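Local coordinates for protein alpha-L-rhamnosidase (Aspergillus terreus, PDB 6GSZ) that probably hydrolyses terminal non-reducing alpha-L-rhamnose residues in alpha-L-rhamnosides, as a calcium-binding glycoside hydrolase, at residues Ala8-Arg13 / Phe490-Leu495; Lys598-Asp603 / Lys642-Ser647; Thr657-Pro662 / Gln675-Arg680. All blocks are in the same frame, centred on the assembly; numbering follows the deposited sequence.

Contact 1 of 3, residues Ala8-Arg13 / Phe490-Leu495; sequences AFEHHR and FLRAWL
Glu10 meets Arg492 in an interdomain salt bridge, between the N-terminal immunoglobulin-like domain and helix 488-503 of the 6-hairpin glycosidase domain. The first segment leaves strand 3-9 at Phe9 and enters a type II' beta turn that runs to His12. The backbone N of His12 closes the turn on Phe9 O at 2.9 Å. Glu10 sits at the first corner of this turn. Its chain bends at CG (chi2 -74°) and carries the carboxylate to the arginine. Arg492 NH1 donates to Glu10 OE1 at 2.9 Å, with an N-H...O angle of 165°. The acceptor lies in the guanidinium plane and is met nearly along its own C-O bond. One water bridges the same pair. It donates to Glu10 OE1 and accepts from Arg492 NH2, so the carboxylate oxygen is held directly and through water. Arg24 forms a second salt bridge to this oxygen, and Glu550 takes Arg492 NH2. The buried charges are thus paired in a small network. His11 follows. Arg492 NH1 lies at the edge of its ring, near the ring plane, 4.5 Å from His11 CD2. Its NE2 is bonded to Asp544. Glu10, His11 and His12 also belong to a pocket holding a 2-(2-methoxyethoxy)ethanol molecule. Strand 25-30 pairs antiparallel with strand 3-9, while helix 545-562 packs against both His11 and Arg492 and helix 530-542 covers Leu491 and Leu495.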
loop_
_atom_site.group_PDB
_atom_site.type_symbol
_atom_site.label_atom_id
_atom_site.label_comp_id
_atom_site.label_asym_id
_atom_site.label_seq_id
_atom_site.Cartn_x
_atom_site.Cartn_y
_atom_site.Cartn_z
ATOM N N ALA A 8 11.624 14.538 8.644
ATOM C CA ALA A 8 10.307 13.996 8.747
ATOM C C ALA A 8 10.000 13.523 10.170
ATOM O O ALA A 8 10.901 13.149 10.953
ATOM C CB ALA A 8 10.133 12.898 7.756
ATOM N N PHE A 9 8.705 13.507 10.501
ATOM C CA PHE A 9 8.208 13.138 11.795
ATOM C C PHE A 9 7.491 11.790 11.720
ATOM O O PHE A 9 6.628 11.581 10.839
ATOM C CB PHE A 9 7.273 14.232 12.277
ATOM C CG PHE A 9 7.963 15.566 12.335
ATOM C CD1 PHE A 9 8.825 15.881 13.377
ATOM C CD2 PHE A 9 7.880 16.440 11.264
ATOM C CE1 PHE A 9 9.551 17.057 13.363
ATOM C CE2 PHE A 9 8.576 17.637 11.274
ATOM C CZ PHE A 9 9.431 17.944 12.313
ATOM N N GLU A 10 7.828 10.873 12.648
ATOM C CA GLU A 10 7.320 9.495 12.584
ATOM C C GLU A 10 7.533 8.992 11.156
ATOM O O GLU A 10 8.628 9.102 10.604
ATOM C CB GLU A 10 5.885 9.417 13.128
ATOM C CG GLU A 10 5.813 9.834 14.595
ATOM C CD GLU A 10 6.359 8.824 15.601
ATOM O OE1 GLU A 10 6.040 7.626 15.416
ATOM O OE2 GLU A 10 7.062 9.249 16.561
ATOM N N HIS A 11 6.472 8.426 10.554
ATOM C CA HIS A 11 6.481 7.953 9.188
ATOM C C HIS A 11 5.598 8.829 8.284
ATOM O O HIS A 11 5.305 8.450 7.125
ATOM C CB HIS A 11 6.099 6.483 9.093
ATOM C CG HIS A 11 7.067 5.624 9.837
ATOM N ND1 HIS A 11 8.350 5.323 9.370
ATOM C CD2 HIS A 11 6.957 5.085 11.061
ATOM C CE1 HIS A 11 8.949 4.597 10.292
ATOM N NE2 HIS A 11 8.156 4.466 11.345
ATOM N N HIS A 12 5.338 10.045 8.751
ATOM C CA HIS A 12 4.525 10.986 7.979
ATOM C C HIS A 12 5.360 11.653 6.884
ATOM O O HIS A 12 6.515 12.040 7.129
ATOM C CB HIS A 12 4.012 12.089 8.890
ATOM C CG HIS A 12 3.245 11.644 10.097
ATOM N ND1 HIS A 12 1.967 11.094 10.007
ATOM C CD2 HIS A 12 3.501 11.757 11.413
ATOM C CE1 HIS A 12 1.541 10.853 11.247
ATOM N NE2 HIS A 12 2.483 11.225 12.128
ATOM N N ARG A 13 4.798 11.861 5.698
ATOM C CA ARG A 13 5.484 12.613 4.656
ATOM C C ARG A 13 5.521 14.107 5.026
ATOM O O ARG A 13 6.501 14.814 4.762
ATOM C CB ARG A 13 4.847 12.421 3.275
ATOM C CG ARG A 13 4.864 10.991 2.754
ATOM C CD ARG A 13 4.604 10.841 1.258
ATOM N NE ARG A 13 5.672 11.477 0.478
ATOM C CZ ARG A 13 5.669 11.635 -0.841
ATOM N NH1 ARG A 13 4.634 11.182 -1.553
ATOM N NH2 ARG A 13 6.699 12.228 -1.448
ATOM N N PHE A 490 1.565 3.702 6.031
ATOM C CA PHE A 490 0.422 2.985 5.461
ATOM C C PHE A 490 0.197 1.673 6.203
ATOM O O PHE A 490 -0.909 1.331 6.588
ATOM C CB PHE A 490 0.686 2.792 3.977
ATOM C CG PHE A 490 -0.325 2.017 3.191
ATOM C CD1 PHE A 490 -0.362 0.645 3.241
ATOM C CD2 PHE A 490 -1.274 2.658 2.410
ATOM C CE1 PHE A 490 -1.255 -0.100 2.484
ATOM C CE2 PHE A 490 -2.144 1.908 1.638
ATOM C CZ PHE A 490 -2.172 0.539 1.694
ATOM N N LEU A 491 1.261 0.888 6.368
ATOM C CA LEU A 491 1.124 -0.429 7.014
ATOM C C LEU A 491 1.008 -0.290 8.528
ATOM O O LEU A 491 0.352 -1.132 9.149
ATOM C CB LEU A 491 2.271 -1.344 6.605
ATOM C CG LEU A 491 2.229 -1.798 5.151
ATOM C CD1 LEU A 491 3.509 -2.520 4.804
ATOM C CD2 LEU A 491 1.001 -2.665 4.851
ATOM N N ARG A 492 1.553 0.796 9.106
ATOM C CA ARG A 492 1.338 1.003 10.516
ATOM C C ARG A 492 -0.172 1.053 10.843
ATOM O O ARG A 492 -0.650 0.449 11.827
ATOM C CB ARG A 492 2.022 2.277 11.002
ATOM C CG ARG A 492 2.032 2.445 12.512
ATOM C CD ARG A 492 2.657 3.742 12.988
ATOM N NE ARG A 492 2.926 3.638 14.421
ATOM C CZ ARG A 492 3.725 4.490 15.071
ATOM N NH1 ARG A 492 4.110 5.622 14.465
ATOM N NH2 ARG A 492 4.176 4.183 16.299
ATOM N N ALA A 493 -0.885 1.856 10.044
ATOM C CA ALA A 493 -2.327 2.039 10.223
ATOM C C ALA A 493 -3.072 0.709 10.018
ATOM O O ALA A 493 -3.949 0.318 10.838
ATOM C CB ALA A 493 -2.809 3.139 9.297
ATOM N N TRP A 494 -2.738 0.021 8.930
ATOM C CA TRP A 494 -3.401 -1.241 8.619
ATOM C C TRP A 494 -3.246 -2.245 9.761
ATOM O O TRP A 494 -4.171 -2.975 10.144
ATOM C CB TRP A 494 -2.937 -1.773 7.273
ATOM C CG TRP A 494 -3.656 -2.993 6.825
ATOM C CD1 TRP A 494 -4.935 -3.053 6.347
ATOM C CD2 TRP A 494 -3.184 -4.340 6.819
ATOM N NE1 TRP A 494 -5.258 -4.352 6.032
ATOM C CE2 TRP A 494 -4.216 -5.178 6.341
ATOM C CE3 TRP A 494 -1.977 -4.942 7.212
ATOM C CZ2 TRP A 494 -4.093 -6.563 6.216
ATOM C CZ3 TRP A 494 -1.859 -6.307 7.108
ATOM C CH2 TRP A 494 -2.899 -7.112 6.633
ATOM N N LEU A 495 -2.005 -2.336 10.291
ATOM C CA LEU A 495 -1.720 -3.288 11.334
ATOM C C LEU A 495 -2.385 -2.949 12.676
ATOM O O LEU A 495 -2.678 -3.878 13.450
ATOM C CB LEU A 495 -0.210 -3.487 11.486
ATOM C CG LEU A 495 0.438 -4.302 10.349
ATOM C CD1 LEU A 495 1.938 -4.106 10.343
ATOM C CD2 LEU A 495 0.081 -5.775 10.486
HETATM O O HOH W 1 4.934 6.401 17.933
#

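Contact 2 of 3, residues Lys598-Asp603 / Lys642-Ser647; sequences KYLVSD and KAWITS. With NAG (2-acetamido-2-deoxy-beta-D-glucopyranose), chain G.
Trp644 lays its indole across the first turn of helix 598-619, with one face on Leu600 and the N-H edge turned to Asp603. The ring belongs to the last helical residue of 623-644. CG is anti to the carbonyl carbon (chi1 -57°), which places the indole against helix 598-619. Leu600 CA sits almost over the centre of the five-membered ring, 3.6 Å from its centroid, a CH-pi contact. Leu600 CB continues this packing at 3.7 Å from Trp644 CD2. Ala643 CB covers the opposite face near the rim, so the ring lies between its own helix's Ala643 and Leu600 of helix 598-619. Farther along the six-membered ring, Tyr599 CB touches Trp644 CZ2 at 3.6 Å. The tyrosine ring itself leads away, and its hydroxyl is bonded to Thr575 O.

Trp644 NE1 donates to Asp603 OD2 at 2.8 Å, and the N-H...O angle of 171° is nearly straight. The oxygen lies almost in the indole plane. It is approached on its anti side, somewhat out of the carboxylate plane, and the carboxylate is turned 51° against the ring. Arg573 forms a salt bridge to the same OD2, while the backbone N of Trp571 holds OD1.

Beyond Ile645 the chain runs out to a sugar, carried by the glycosylated Asn648.

The chemistry is that of a largely apolar contact with the indole, with one buried N-H satisfied by a carboxylate. The bond to Asp603 and the face packing of Leu600 together hold the indole's rotation, and the acid's second partner Arg573 probably offsets its charge. The link joins two successive helices of the 6-hairpin glycosidase domain.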
loop_
_atom_site.group_PDB
_atom_site.type_symbol
_atom_site.label_atom_id
_atom_site.label_comp_id
_atom_site.label_asym_id
_atom_site.label_seq_id
_atom_site.Cartn_x
_atom_site.Cartn_y
_atom_site.Cartn_z
ATOM N N LYS A 598 -1.987 -29.383 2.321
ATOM C CA LYS A 598 -2.301 -28.117 2.976
ATOM C C LYS A 598 -1.688 -28.023 4.372
ATOM O O LYS A 598 -1.385 -26.910 4.824
ATOM C CB LYS A 598 -3.826 -27.904 3.062
ATOM C CG LYS A 598 -4.492 -27.681 1.732
ATOM C CD LYS A 598 -5.996 -27.570 1.857
ATOM C CE LYS A 598 -6.607 -27.101 0.563
ATOM N NZ LYS A 598 -7.914 -26.463 0.778
ATOM N N TYR A 599 -1.546 -29.161 5.056
ATOM C CA TYR A 599 -1.008 -29.200 6.426
ATOM C C TYR A 599 0.525 -29.206 6.414
ATOM O O TYR A 599 1.119 -28.652 7.356
ATOM C CB TYR A 599 -1.648 -30.351 7.232
ATOM C CG TYR A 599 -3.144 -30.203 7.247
ATOM C CD1 TYR A 599 -3.762 -29.150 7.903
ATOM C CD2 TYR A 599 -3.930 -31.047 6.498
ATOM C CE1 TYR A 599 -5.132 -28.947 7.831
ATOM C CE2 TYR A 599 -5.303 -30.872 6.436
ATOM C CZ TYR A 599 -5.897 -29.809 7.083
ATOM O OH TYR A 599 -7.245 -29.620 6.967
ATOM N N LEU A 600 1.147 -29.789 5.385
ATOM C CA LEU A 600 2.613 -29.657 5.245
ATOM C C LEU A 600 2.929 -28.162 5.101
ATOM O O LEU A 600 3.786 -27.599 5.805
ATOM C CB LEU A 600 3.061 -30.438 4.018
ATOM C CG LEU A 600 4.565 -30.516 3.719
ATOM C CD1 LEU A 600 4.780 -31.666 2.728
ATOM C CD2 LEU A 600 5.084 -29.215 3.113
ATOM N N VAL A 601 2.156 -27.490 4.225
ATOM C CA VAL A 601 2.331 -26.051 4.007
ATOM C C VAL A 601 2.091 -25.278 5.310
ATOM O O VAL A 601 2.883 -24.406 5.707
ATOM C CB VAL A 601 1.430 -25.521 2.871
ATOM C CG1 VAL A 601 1.426 -24.009 2.770
ATOM C CG2 VAL A 601 1.845 -26.098 1.529
ATOM N N SER A 602 0.966 -25.579 5.964
ATOM C CA SER A 602 0.583 -24.864 7.172
ATOM C C SER A 602 1.610 -25.025 8.300
ATOM O O SER A 602 1.930 -24.081 9.023
ATOM C CB SER A 602 -0.810 -25.305 7.600
ATOM O OG SER A 602 -1.814 -24.919 6.661
ATOM N N ASP A 603 2.058 -26.267 8.489
ATOM C CA ASP A 603 3.026 -26.537 9.541
ATOM C C ASP A 603 4.353 -25.847 9.256
ATOM O O ASP A 603 4.995 -25.338 10.223
ATOM C CB ASP A 603 3.248 -28.040 9.673
ATOM C CG ASP A 603 2.095 -28.795 10.319
ATOM O OD1 ASP A 603 1.192 -28.132 10.920
ATOM O OD2 ASP A 603 2.100 -30.060 10.233
ATOM N N LYS A 642 8.894 -35.556 11.604
ATOM C CA LYS A 642 8.151 -36.796 11.788
ATOM C C LYS A 642 6.940 -36.866 10.855
ATOM O O LYS A 642 6.622 -37.932 10.336
ATOM C CB LYS A 642 7.702 -36.950 13.241
ATOM C CG LYS A 642 8.829 -37.283 14.204
ATOM C CD LYS A 642 8.509 -37.033 15.661
ATOM C CE LYS A 642 7.461 -37.957 16.225
ATOM N NZ LYS A 642 7.293 -37.691 17.680
ATOM N N ALA A 643 6.250 -35.731 10.692
ATOM C CA ALA A 643 5.023 -35.718 9.919
ATOM C C ALA A 643 5.261 -35.744 8.397
ATOM O O ALA A 643 4.480 -36.388 7.671
ATOM C CB ALA A 643 4.203 -34.513 10.306
ATOM N N TRP A 644 6.295 -35.039 7.904
ATOM C CA TRP A 644 6.373 -34.646 6.503
ATOM C C TRP A 644 7.666 -35.031 5.782
ATOM O O TRP A 644 7.731 -34.887 4.563
ATOM C CB TRP A 644 6.149 -33.130 6.361
ATOM C CG TRP A 644 4.837 -32.685 6.934
ATOM C CD1 TRP A 644 4.670 -31.824 7.973
ATOM C CD2 TRP A 644 3.507 -33.103 6.540
ATOM N NE1 TRP A 644 3.345 -31.633 8.228
ATOM C CE2 TRP A 644 2.607 -32.433 7.398
ATOM C CE3 TRP A 644 2.986 -33.990 5.584
ATOM C CZ2 TRP A 644 1.226 -32.562 7.288
ATOM C CZ3 TRP A 644 1.616 -34.120 5.477
ATOM C CH2 TRP A 644 0.756 -33.453 6.348
ATOM N N ILE A 645 8.685 -35.501 6.506
ATOM C CA ILE A 645 9.984 -35.813 5.892
ATOM C C ILE A 645 10.317 -37.272 6.206
ATOM O O ILE A 645 10.329 -37.673 7.387
ATOM C CB ILE A 645 11.106 -34.881 6.376
ATOM C CG1 ILE A 645 10.727 -33.410 6.256
ATOM C CG2 ILE A 645 12.354 -35.178 5.580
ATOM C CD1 ILE A 645 11.796 -32.429 6.591
ATOM N N THR A 646 10.566 -38.067 5.163
ATOM C CA THR A 646 10.943 -39.472 5.389
ATOM C C THR A 646 12.333 -39.528 6.023
ATOM O O THR A 646 13.077 -38.558 5.970
ATOM C CB THR A 646 10.952 -40.276 4.079
ATOM O OG1 THR A 646 12.007 -39.813 3.234
ATOM C CG2 THR A 646 9.649 -40.156 3.339
ATOM N N SER A 647 12.689 -40.706 6.539
ATOM C CA SER A 647 13.964 -40.881 7.220
ATOM C C SER A 647 15.136 -40.477 6.315
ATOM O O SER A 647 16.093 -39.874 6.810
ATOM C CB SER A 647 14.122 -42.285 7.731
ATOM O OG SER A 647 14.138 -43.200 6.653
HETATM C C1 NAG G . 13.915 -42.812 0.263
HETATM C C2 NAG G . 12.506 -42.831 0.967
HETATM C C3 NAG G . 11.358 -42.932 -0.094
HETATM C C4 NAG G . 11.597 -42.107 -1.352
HETATM C C5 NAG G . 12.999 -42.376 -1.893
HETATM C C6 NAG G . 13.362 -41.474 -3.059
HETATM C C7 NAG G . 12.679 -43.625 3.347
HETATM C C8 NAG G . 12.386 -44.696 4.371
HETATM N N2 NAG G . 12.384 -43.873 2.028
HETATM O O3 NAG G . 10.100 -42.414 0.335
HETATM O O4 NAG G . 10.553 -42.341 -2.328
HETATM O O5 NAG G . 13.937 -42.027 -0.889
HETATM O O6 NAG G . 14.643 -41.881 -3.560
HETATM O O7 NAG G . 13.138 -42.589 3.743
#

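Contact 3 of 3, residues Thr657-Pro662 / Gln675-Arg680; sequences TGLALP and QSAAKR
Helices 656-664 and 671-687 approach most closely at Leu659 and Ala677, whose CA atoms are 6.7 Å apart. Helix 656-664 is kinked at Pro662, which has no N-H to give to the turn before it.

Leu659 carries the whole contact on its side. Its CG stands beside the backbone N, opposite the carbonyl carbon (chi1 -76°), and the CD2 methyl is the atom that reaches the second helix. This methyl meets Ala677 CB at 3.9 Å. It also lies 3.9 Å from Ala677 O. The small alanine is consistent with the close backbone approach here. On the next turn of the helix, Arg680 NH2 comes to 3.8 Å from Leu659 CD2. The two side chains run at about a right angle to each other. The methyl meets the guanidinium obliquely.

The arginine folds back over its own helix. Its chain bends at chi3 (-53°), and one face of the guanidinium comes to lie over Ala677 CA near the rim. Its polar partners lie elsewhere: Arg680 NE forms a salt bridge with Glu654, and NH2 is bonded to Gly649 O. These bonds hold the flat group beside the leucine.

Leu659 also packs on Leu681 and Ile684 of helix 671-687, and Phe668 of the intervening loop touches both Pro662 and Ala677. The contact thus packs two helices consecutive in the chain, joined by a short loop, within the 6-hairpin glycosidase domain.

Chemically it is van der Waals packing of one methyl group on an alanine and the end of an arginine. Neither helix gives the other a polar bond within these segments. Arg680's charge is probably balanced by Glu654, in the loop before helix 656-664.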
loop_
_atom_site.group_PDB
_atom_site.type_symbol
_atom_site.label_atom_id
_atom_site.label_comp_id
_atom_site.label_asym_id
_atom_site.label_seq_id
_atom_site.Cartn_x
_atom_site.Cartn_y
_atom_site.Cartn_z
ATOM N N THR A 657 6.721 -26.149 -4.109
ATOM C CA THR A 657 6.422 -25.594 -2.782
ATOM C C THR A 657 6.829 -26.557 -1.650
ATOM O O THR A 657 7.346 -26.116 -0.605
ATOM C CB THR A 657 4.944 -25.217 -2.678
ATOM O OG1 THR A 657 4.733 -24.167 -3.619
ATOM C CG2 THR A 657 4.534 -24.778 -1.296
ATOM N N GLY A 658 6.563 -27.850 -1.836
ATOM C CA GLY A 658 6.856 -28.836 -0.812
ATOM C C GLY A 658 8.336 -28.940 -0.438
ATOM O O GLY A 658 8.641 -29.211 0.738
ATOM N N LEU A 659 9.212 -28.663 -1.410
ATOM C CA LEU A 659 10.639 -28.587 -1.155
ATOM C C LEU A 659 11.045 -27.172 -0.723
ATOM O O LEU A 659 11.888 -26.999 0.137
ATOM C CB LEU A 659 11.393 -29.015 -2.408
ATOM C CG LEU A 659 11.401 -30.522 -2.635
ATOM C CD1 LEU A 659 11.592 -30.817 -4.100
ATOM C CD2 LEU A 659 12.456 -31.196 -1.783
ATOM N N ALA A 660 10.531 -26.133 -1.389
ATOM C CA ALA A 660 11.039 -24.771 -1.137
ATOM C C ALA A 660 10.800 -24.365 0.325
ATOM O O ALA A 660 11.643 -23.731 0.968
ATOM C CB ALA A 660 10.418 -23.776 -2.074
ATOM N N LEU A 661 9.626 -24.689 0.873
ATOM C CA LEU A 661 9.338 -24.239 2.252
ATOM C C LEU A 661 10.304 -24.810 3.288
ATOM O O LEU A 661 10.873 -24.014 4.063
ATOM C CB LEU A 661 7.873 -24.479 2.615
ATOM C CG LEU A 661 6.845 -23.783 1.743
ATOM C CD1 LEU A 661 5.439 -24.081 2.230
ATOM C CD2 LEU A 661 7.088 -22.278 1.700
ATOM N N PRO A 662 10.494 -26.147 3.394
ATOM C CA PRO A 662 11.463 -26.622 4.375
ATOM C C PRO A 662 12.915 -26.194 4.081
ATOM O O PRO A 662 13.676 -26.058 5.009
ATOM C CB PRO A 662 11.257 -28.141 4.348
ATOM C CG PRO A 662 10.745 -28.404 2.951
ATOM C CD PRO A 662 9.812 -27.250 2.682
ATOM N N GLN A 675 20.889 -29.956 1.472
ATOM C CA GLN A 675 21.584 -29.775 0.199
ATOM C C GLN A 675 21.033 -30.782 -0.847
ATOM O O GLN A 675 20.874 -30.455 -2.022
ATOM C CB GLN A 675 23.108 -29.949 0.372
ATOM C CG GLN A 675 23.765 -28.840 1.192
ATOM C CD GLN A 675 25.163 -29.109 1.728
ATOM O OE1 GLN A 675 25.817 -30.113 1.421
ATOM N NE2 GLN A 675 25.643 -28.199 2.571
ATOM N N SER A 676 20.774 -32.029 -0.438
ATOM C CA SER A 676 20.211 -33.036 -1.334
ATOM C C SER A 676 18.839 -32.573 -1.834
ATOM O O SER A 676 18.546 -32.699 -3.015
ATOM C CB SER A 676 20.107 -34.403 -0.662
ATOM O OG SER A 676 21.401 -34.913 -0.421
ATOM N N ALA A 677 18.017 -32.047 -0.911
ATOM C CA ALA A 677 16.664 -31.542 -1.274
ATOM C C ALA A 677 16.762 -30.380 -2.278
ATOM O O ALA A 677 15.973 -30.294 -3.248
ATOM C CB ALA A 677 15.946 -31.186 -0.008
ATOM N N ALA A 678 17.722 -29.481 -2.085
ATOM C CA ALA A 678 17.943 -28.339 -3.037
ATOM C C ALA A 678 18.233 -28.868 -4.442
ATOM O O ALA A 678 17.724 -28.358 -5.438
ATOM C CB ALA A 678 19.002 -27.379 -2.565
ATOM N N LYS A 679 19.101 -29.880 -4.546
ATOM C CA LYS A 679 19.383 -30.446 -5.877
ATOM C C LYS A 679 18.127 -31.118 -6.475
ATOM O O LYS A 679 17.915 -31.042 -7.709
ATOM C CB LYS A 679 20.582 -31.390 -5.793
ATOM C CG LYS A 679 21.910 -30.728 -5.460
ATOM C CD LYS A 679 22.367 -29.791 -6.533
ATOM C CE LYS A 679 23.761 -29.247 -6.312
ATOM N NZ LYS A 679 24.065 -28.260 -7.382
ATOM N N ARG A 680 17.305 -31.771 -5.649
ATOM C CA ARG A 680 16.068 -32.354 -6.163
ATOM C C ARG A 680 15.088 -31.273 -6.617
ATOM O O ARG A 680 14.407 -31.469 -7.631
ATOM C CB ARG A 680 15.377 -33.239 -5.123
ATOM C CG ARG A 680 16.175 -34.478 -4.778
ATOM C CD ARG A 680 15.338 -35.567 -4.145
ATOM N NE ARG A 680 14.577 -35.134 -2.994
ATOM C CZ ARG A 680 15.027 -34.940 -1.770
ATOM N NH1 ARG A 680 16.297 -35.224 -1.479
ATOM N NH2 ARG A 680 14.211 -34.428 -0.853
#

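All three contacts are buried, but lie at different distances from the chain's centre. The centre of contact 1 is about 11 Å from it, those of contacts 2 and 3 more than 30 Å, near the glycans. Contact 1 joins distant parts of the sequence, the N-terminal beta region and the helical 6-hairpin domain, through paired charges and water. Contacts 2 and 3 lie inside that domain and join helices close in sequence. Contact 2 combines aromatic packing with one polar bond, whereas contact 3 packs a leucine methyl on an alanine and a guanidinium. These two touch: Val601 CG1 meets Leu661 CD1 at 4.0 Å, so helix 656-664 lies against helix 598-619. Contact 1 touches neither.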